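Local coordinates for transcription factor TAU 138 KDA subunit (Saccharomyces cerevisiae, PDB 5AIM), which helps TFIIIC activate tRNA and 5S RNA genes by binding their internal promoters, as part of the tauB module that recognises boxB DNA, at residues A[20-23]-A[24-27]; A[55-58]-A[59-62]; A[87-90]-A[91-94]. One frame throughout, in Å; residues are numbered along the deposited sequence.

All three contacts lie in one unit, the central extended winged helix domain, and follow one another along the chain on three different helices. Interaction 1 closes helix 5-24 before strand 28-30; interaction 2 is a turn of helix 52-63, which follows helix 33-43 and precedes the two strands of the wing; interaction 3 belongs to helix 87-96, after the last strand. They do not touch: about 16 Å separates the centres of interactions 1 and 2, about 14 Å those of 1 and 3, about 22 Å those of 2 and 3. Interaction 2 lies across the chain's centre from the others, which share the three-stranded sheet: 1 leads into strand 28-30, and 3 packs on strands 28-30 and 78-81.

Interaction 1: A[20-23]-A[24-27]; sequences KVMN and TIGG
The peptide carbonyl of Lys20 is approached by Thr24 on both faces of its plane: the backbone N comes in from one, the hydroxyl from the other. Thr24 N donates to Lys20 O at 2.9 Å, the regular helical bond, while Thr24 OG1 donates to the same Lys20 O at 2.8 Å, standing 39° above the carbonyl plane. One oxygen is thus gripped twice by a single residue. The hydroxyl gets there because OG1 sits beside the backbone N of Thr24 (chi1 -60°), which turns it back up the helix, and CG2 is left anti to that nitrogen.

One residue on, Ile25 N donates to Val21 O at 2.9 Å. Its side chain folds over the same oxygen: CG1 is wedged between the backbone N and the carbonyl carbon (chi1 68°) and comes within 3.3 Å of Val21 O. From there Ile25 CD1 reaches Val21 CG1 at 4.1 Å and also brushes the sulfur of Met22. The bent chain of Met22 carries its methyl on to the carbonyl of Gly27, with CE 3.6 Å from Gly27 O. Phe35 of helix 33-43 covers both Val21 and Met22, and Leu82 also packs on Met22. Val21 and Met22 are buried, while Thr24 and Ile25, though Ile25 leans on both, stay exposed. The amide of Asn23 turns back to Leu19 O.

Beyond Ile25 the chain leaves the helix at Gly26, with a positive phi. Gly27 N bonds weakly to Met22 O at 2.9 Å, and Gly26 N weakly to Asn23 O at 3.4 Å. Together with the positive phi of Gly26, these two bonds make a Schellman motif, the C-terminal cap that here ends helix 5-24 and turns the chain toward strand 28-30.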
loop_
_atom_site.group_PDB
_atom_site.type_symbol
_atom_site.label_atom_id
_atom_site.label_comp_id
_atom_site.label_asym_id
_atom_site.label_seq_id
_atom_site.Cartn_x
_atom_site.Cartn_y
_atom_site.Cartn_z
ATOM N N LYS A 20 4.149 6.592 -4.095
ATOM C CA LYS A 20 5.322 6.469 -4.974
ATOM C C LYS A 20 5.772 5.011 -5.140
ATOM O O LYS A 20 6.100 4.560 -6.252
ATOM C CB LYS A 20 6.483 7.338 -4.467
ATOM C CG LYS A 20 7.799 7.184 -5.235
ATOM C CD LYS A 20 7.675 7.529 -6.709
ATOM C CE LYS A 20 7.706 9.027 -6.940
ATOM N NZ LYS A 20 7.417 9.348 -8.365
ATOM N N VAL A 21 5.785 4.276 -4.033
ATOM C CA VAL A 21 6.151 2.865 -4.081
ATOM C C VAL A 21 5.150 2.089 -4.932
ATOM O O VAL A 21 5.551 1.275 -5.766
ATOM C CB VAL A 21 6.266 2.273 -2.667
ATOM C CG1 VAL A 21 6.365 0.762 -2.702
ATOM C CG2 VAL A 21 7.468 2.869 -1.959
ATOM N N MET A 22 3.861 2.353 -4.740
ATOM C CA MET A 22 2.861 1.670 -5.550
ATOM C C MET A 22 3.064 1.939 -7.033
ATOM O O MET A 22 2.980 1.007 -7.844
ATOM C CB MET A 22 1.446 2.049 -5.118
ATOM C CG MET A 22 1.021 1.379 -3.818
ATOM S SD MET A 22 0.874 -0.420 -3.940
ATOM C CE MET A 22 -0.527 -0.571 -5.053
ATOM N N ASN A 23 3.350 3.185 -7.408
ATOM C CA ASN A 23 3.676 3.428 -8.813
ATOM C C ASN A 23 4.920 2.669 -9.263
ATOM O O ASN A 23 4.947 2.072 -10.347
ATOM C CB ASN A 23 3.858 4.914 -9.094
ATOM C CG ASN A 23 2.556 5.594 -9.425
ATOM O OD1 ASN A 23 2.148 5.655 -10.585
ATOM N ND2 ASN A 23 1.877 6.082 -8.404
ATOM N N THR A 24 5.953 2.700 -8.430
ATOM C CA THR A 24 7.221 2.057 -8.773
ATOM C C THR A 24 7.089 0.546 -9.007
ATOM O O THR A 24 7.653 0.014 -9.965
ATOM C CB THR A 24 8.284 2.340 -7.695
ATOM O OG1 THR A 24 8.477 3.758 -7.593
ATOM C CG2 THR A 24 9.612 1.699 -8.043
ATOM N N ILE A 25 6.337 -0.138 -8.144
ATOM C CA ILE A 25 6.257 -1.595 -8.218
ATOM C C ILE A 25 5.192 -2.145 -9.175
ATOM O O ILE A 25 5.007 -3.358 -9.251
ATOM C CB ILE A 25 6.083 -2.216 -6.814
ATOM C CG1 ILE A 25 4.713 -1.853 -6.238
ATOM C CG2 ILE A 25 7.241 -1.776 -5.911
ATOM C CD1 ILE A 25 4.517 -2.262 -4.792
ATOM N N GLY A 26 4.524 -1.268 -9.919
ATOM C CA GLY A 26 3.649 -1.697 -11.003
ATOM C C GLY A 26 2.165 -1.530 -10.732
ATOM O O GLY A 26 1.335 -1.939 -11.553
ATOM N N GLY A 27 1.827 -0.958 -9.581
ATOM C CA GLY A 27 0.468 -0.533 -9.311
ATOM C C GLY A 27 -0.427 -1.542 -8.609
ATOM O O GLY A 27 -1.597 -1.248 -8.375
#

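Interaction 2: A[55-58]-A[59-62]; sequences RGDV and DLMV
Arg55 and Asp59 meet one helical turn apart, on the partly exposed side of helix 52-63. Arg55 NE donates to Asp59 OD1 at 2.7 Å, nearly straight and close to the guanidinium plane, while Arg55 NH2 adds a weak bond to the same OD1 at 3.2 Å. The two flat groups stand almost at right angles, 83° apart, and NE meets the carboxylate on its syn side but 34° out of plane. A bend at chi2 (56°) swings the arginine chain down the helix to its partner.

The tightly packed face is made by Asp57, Val58 and Met61, buried against helix 5-24. Val58 and Met61 both rest on Ile18, and Met61 CG lies 3.2 Å from Asp57 O. Of the Asp57 carboxylate, OD2 pairs with Arg14 NE in a salt bridge and OD1 takes a hydrogen bond from Ser11.

By contrast, Val58 CG1 and Val62 CG2 are only loosely apposed at 4.4 Å, and Leu60 is exposed, with CD1 alongside Asp57 OD1.

Each acid thus has an arginine of its own: Asp59 is paired within the helix and Asp57 across to helix 5-24, which probably keeps both carboxylates ionised.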
loop_
_atom_site.group_PDB
_atom_site.type_symbol
_atom_site.label_atom_id
_atom_site.label_comp_id
_atom_site.label_asym_id
_atom_site.label_seq_id
_atom_site.Cartn_x
_atom_site.Cartn_y
_atom_site.Cartn_z
ATOM N N ARG A 55 0.474 0.849 8.121
ATOM C CA ARG A 55 -0.829 0.262 7.836
ATOM C C ARG A 55 -1.944 1.290 8.038
ATOM O O ARG A 55 -2.873 1.374 7.228
ATOM C CB ARG A 55 -1.082 -0.977 8.704
ATOM C CG ARG A 55 -2.498 -1.550 8.577
ATOM C CD ARG A 55 -2.865 -1.901 7.133
ATOM N NE ARG A 55 -4.303 -2.106 6.954
ATOM C CZ ARG A 55 -4.907 -3.290 6.876
ATOM N NH1 ARG A 55 -4.215 -4.420 6.957
ATOM N NH2 ARG A 55 -6.222 -3.342 6.711
ATOM N N GLY A 56 -1.856 2.066 9.116
ATOM C CA GLY A 56 -2.818 3.143 9.324
ATOM C C GLY A 56 -2.994 4.061 8.115
ATOM O O GLY A 56 -4.122 4.431 7.723
ATOM N N ASP A 57 -1.872 4.429 7.512
ATOM C CA ASP A 57 -1.902 5.331 6.370
ATOM C C ASP A 57 -2.357 4.631 5.090
ATOM O O ASP A 57 -3.074 5.231 4.264
ATOM C CB ASP A 57 -0.552 6.021 6.218
ATOM C CG ASP A 57 -0.352 7.095 7.271
ATOM O OD1 ASP A 57 -1.306 7.876 7.492
ATOM O OD2 ASP A 57 0.718 7.143 7.911
ATOM N N VAL A 58 -1.999 3.354 4.941
ATOM C CA VAL A 58 -2.623 2.564 3.885
ATOM C C VAL A 58 -4.155 2.619 4.026
ATOM O O VAL A 58 -4.884 2.852 3.046
ATOM C CB VAL A 58 -2.149 1.105 3.913
ATOM C CG1 VAL A 58 -2.996 0.237 2.973
ATOM C CG2 VAL A 58 -0.682 1.037 3.533
ATOM N N ASP A 59 -4.641 2.428 5.251
ATOM C CA ASP A 59 -6.083 2.445 5.492
ATOM C C ASP A 59 -6.686 3.808 5.143
ATOM O O ASP A 59 -7.746 3.889 4.491
ATOM C CB ASP A 59 -6.400 2.095 6.947
ATOM C CG ASP A 59 -6.195 0.627 7.256
ATOM O OD1 ASP A 59 -6.097 -0.179 6.307
ATOM O OD2 ASP A 59 -6.142 0.276 8.455
ATOM N N LEU A 60 -6.021 4.881 5.576
ATOM C CA LEU A 60 -6.489 6.213 5.196
ATOM C C LEU A 60 -6.596 6.341 3.681
ATOM O O LEU A 60 -7.571 6.890 3.160
ATOM C CB LEU A 60 -5.582 7.312 5.743
ATOM C CG LEU A 60 -5.603 7.549 7.248
ATOM C CD1 LEU A 60 -4.710 8.727 7.590
ATOM C CD2 LEU A 60 -7.014 7.785 7.745
ATOM N N MET A 61 -5.600 5.821 2.970
ATOM C CA MET A 61 -5.634 5.873 1.506
ATOM C C MET A 61 -6.728 5.014 0.868
ATOM O O MET A 61 -7.339 5.414 -0.124
ATOM C CB MET A 61 -4.270 5.507 0.943
ATOM C CG MET A 61 -3.233 6.525 1.328
ATOM S SD MET A 61 -1.579 6.033 0.872
ATOM C CE MET A 61 -1.603 6.364 -0.888
ATOM N N VAL A 62 -6.981 3.834 1.419
ATOM C CA VAL A 62 -8.077 3.026 0.898
ATOM C C VAL A 62 -9.413 3.723 1.134
ATOM O O VAL A 62 -10.263 3.771 0.239
ATOM C CB VAL A 62 -8.102 1.613 1.512
ATOM C CG1 VAL A 62 -9.385 0.868 1.125
ATOM C CG2 VAL A 62 -6.872 0.833 1.074
#

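Interaction 3: A[87-90]-A[91-94]; sequences EDAI and QRYI
Gln91 opens the second turn by reaching back to Glu87. Its backbone N donates to Glu87 O at 2.8 Å. The Glu87 side chain is modelled in two conformers, and in one of them Gln91 NE2 donates to Glu87 OE2 at 2.7 Å while OE2 also pairs with Arg70, so both bonds are probably made only part of the time. The amide meets the oxygen almost along its C-O direction, with the two flat groups turned 39° from each other.

Arg92 comes next and takes hold of Asp88. Arg92 NE and Arg92 NH2 both close on Asp88 OD2, at 2.6 and 2.7 Å, so a single carboxylate oxygen is held side-on by two nitrogens, and both bonds are bent. NH2 approaches nearly along the C-O direction and NE from above the carboxylate plane. With CG of Asp88 anti to its own nitrogen and the arginine bent at chi3 (-80°), the guanidinium folds back along the helix toward the preceding turn, and one of its faces lies over Ala89 CA and, more distantly, Asp88 O.

Tyr93 keeps the helical bond from its N to Ala89 O at 2.9 Å, then sends its ring away from the first turn. The phenolic OH bonds to the backbone N of Tyr30, and the two tyrosine rings meet with their planes tilted about 55° apart.

Ile94 bonds through its N to Ile90 O. Its CD1 packs against Ile90 CG2 at 4.0 Å, joining two buried isoleucines along one stripe of the helix. That stripe faces the antiparallel sheet: Ile90 rests on Val28 and Phe81, and Ile94 on Tyr30 and Ile79, so helix 87-96 lies against strands 28-30 and 78-81, with the exposed Asp88-Arg92 pair away from the isoleucines, while Glu87 reaches Arg70 of strand 68-71.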
loop_
_atom_site.group_PDB
_atom_site.type_symbol
_atom_site.label_atom_id
_atom_site.label_comp_id
_atom_site.label_asym_id
_atom_site.label_seq_id
_atom_site.Cartn_x
_atom_site.Cartn_y
_atom_site.Cartn_z
ATOM N N GLU A 87 -7.791 -4.106 -14.517
ATOM C CA GLU A 87 -8.019 -5.434 -13.955
ATOM C C GLU A 87 -7.093 -6.481 -14.568
ATOM O O GLU A 87 -6.767 -7.483 -13.926
ATOM C CB GLU A 87 -9.476 -5.858 -14.143
ATOM C CG GLU A 87 -9.825 -7.160 -13.439
ATOM C CD GLU A 87 -9.692 -7.074 -11.934
ATOM O OE1 GLU A 87 -9.936 -5.984 -11.372
ATOM O OE2 GLU A 87 -9.341 -8.097 -11.314
ATOM N N ASP A 88 -6.665 -6.253 -15.804
ATOM C CA ASP A 88 -5.717 -7.160 -16.444
ATOM C C ASP A 88 -4.435 -7.263 -15.612
ATOM O O ASP A 88 -3.940 -8.364 -15.339
ATOM C CB ASP A 88 -5.394 -6.692 -17.863
ATOM C CG ASP A 88 -4.386 -7.589 -18.555
ATOM O OD1 ASP A 88 -4.795 -8.636 -19.099
ATOM O OD2 ASP A 88 -3.184 -7.248 -18.557
ATOM N N ALA A 89 -3.912 -6.113 -15.192
ATOM C CA ALA A 89 -2.702 -6.069 -14.379
ATOM C C ALA A 89 -2.915 -6.734 -13.021
ATOM O O ALA A 89 -2.049 -7.457 -12.521
ATOM C CB ALA A 89 -2.260 -4.630 -14.192
ATOM N N ILE A 90 -4.083 -6.499 -12.432
ATOM C CA ILE A 90 -4.405 -7.092 -11.145
ATOM C C ILE A 90 -4.416 -8.619 -11.276
ATOM O O ILE A 90 -3.778 -9.327 -10.483
ATOM C CB ILE A 90 -5.761 -6.571 -10.603
ATOM C CG1 ILE A 90 -5.674 -5.065 -10.329
ATOM C CG2 ILE A 90 -6.160 -7.308 -9.321
ATOM C CD1 ILE A 90 -7.006 -4.417 -9.986
ATOM N N GLN A 91 -5.127 -9.126 -12.279
ATOM C CA GLN A 91 -5.201 -10.570 -12.469
ATOM C C GLN A 91 -3.842 -11.163 -12.830
ATOM O O GLN A 91 -3.501 -12.256 -12.368
ATOM C CB GLN A 91 -6.255 -10.932 -13.516
ATOM C CG GLN A 91 -7.679 -10.633 -13.068
ATOM C CD GLN A 91 -8.056 -11.338 -11.775
ATOM O OE1 GLN A 91 -7.528 -12.403 -11.456
ATOM N NE2 GLN A 91 -8.974 -10.741 -11.023
ATOM N N ARG A 92 -3.057 -10.441 -13.634
ATOM C CA ARG A 92 -1.706 -10.898 -13.958
ATOM C C ARG A 92 -0.870 -11.021 -12.686
ATOM O O ARG A 92 -0.157 -12.012 -12.486
ATOM C CB ARG A 92 -1.025 -9.960 -14.961
ATOM C CG ARG A 92 -1.220 -10.373 -16.413
ATOM C CD ARG A 92 -0.343 -9.569 -17.371
ATOM N NE ARG A 92 -0.902 -8.250 -17.671
ATOM C CZ ARG A 92 -0.512 -7.106 -17.111
ATOM N NH1 ARG A 92 0.456 -7.080 -16.201
ATOM N NH2 ARG A 92 -1.099 -5.972 -17.470
ATOM N N TYR A 93 -0.975 -10.020 -11.817
ATOM C CA TYR A 93 -0.274 -10.071 -10.539
ATOM C C TYR A 93 -0.758 -11.249 -9.679
ATOM O O TYR A 93 0.053 -11.992 -9.128
ATOM C CB TYR A 93 -0.437 -8.748 -9.787
ATOM C CG TYR A 93 0.244 -8.711 -8.433
ATOM C CD1 TYR A 93 1.580 -8.346 -8.311
ATOM C CD2 TYR A 93 -0.455 -9.024 -7.277
ATOM C CE1 TYR A 93 2.198 -8.307 -7.070
ATOM C CE2 TYR A 93 0.154 -8.984 -6.034
ATOM C CZ TYR A 93 1.476 -8.627 -5.936
ATOM O OH TYR A 93 2.076 -8.595 -4.697
ATOM N N ILE A 94 -2.073 -11.426 -9.563
ATOM C CA ILE A 94 -2.608 -12.555 -8.789
ATOM C C ILE A 94 -2.080 -13.879 -9.336
ATOM O O ILE A 94 -1.670 -14.756 -8.573
ATOM C CB ILE A 94 -4.152 -12.566 -8.788
ATOM C CG1 ILE A 94 -4.675 -11.376 -7.986
ATOM C CG2 ILE A 94 -4.707 -13.893 -8.215
ATOM C CD1 ILE A 94 -6.152 -11.112 -8.182
#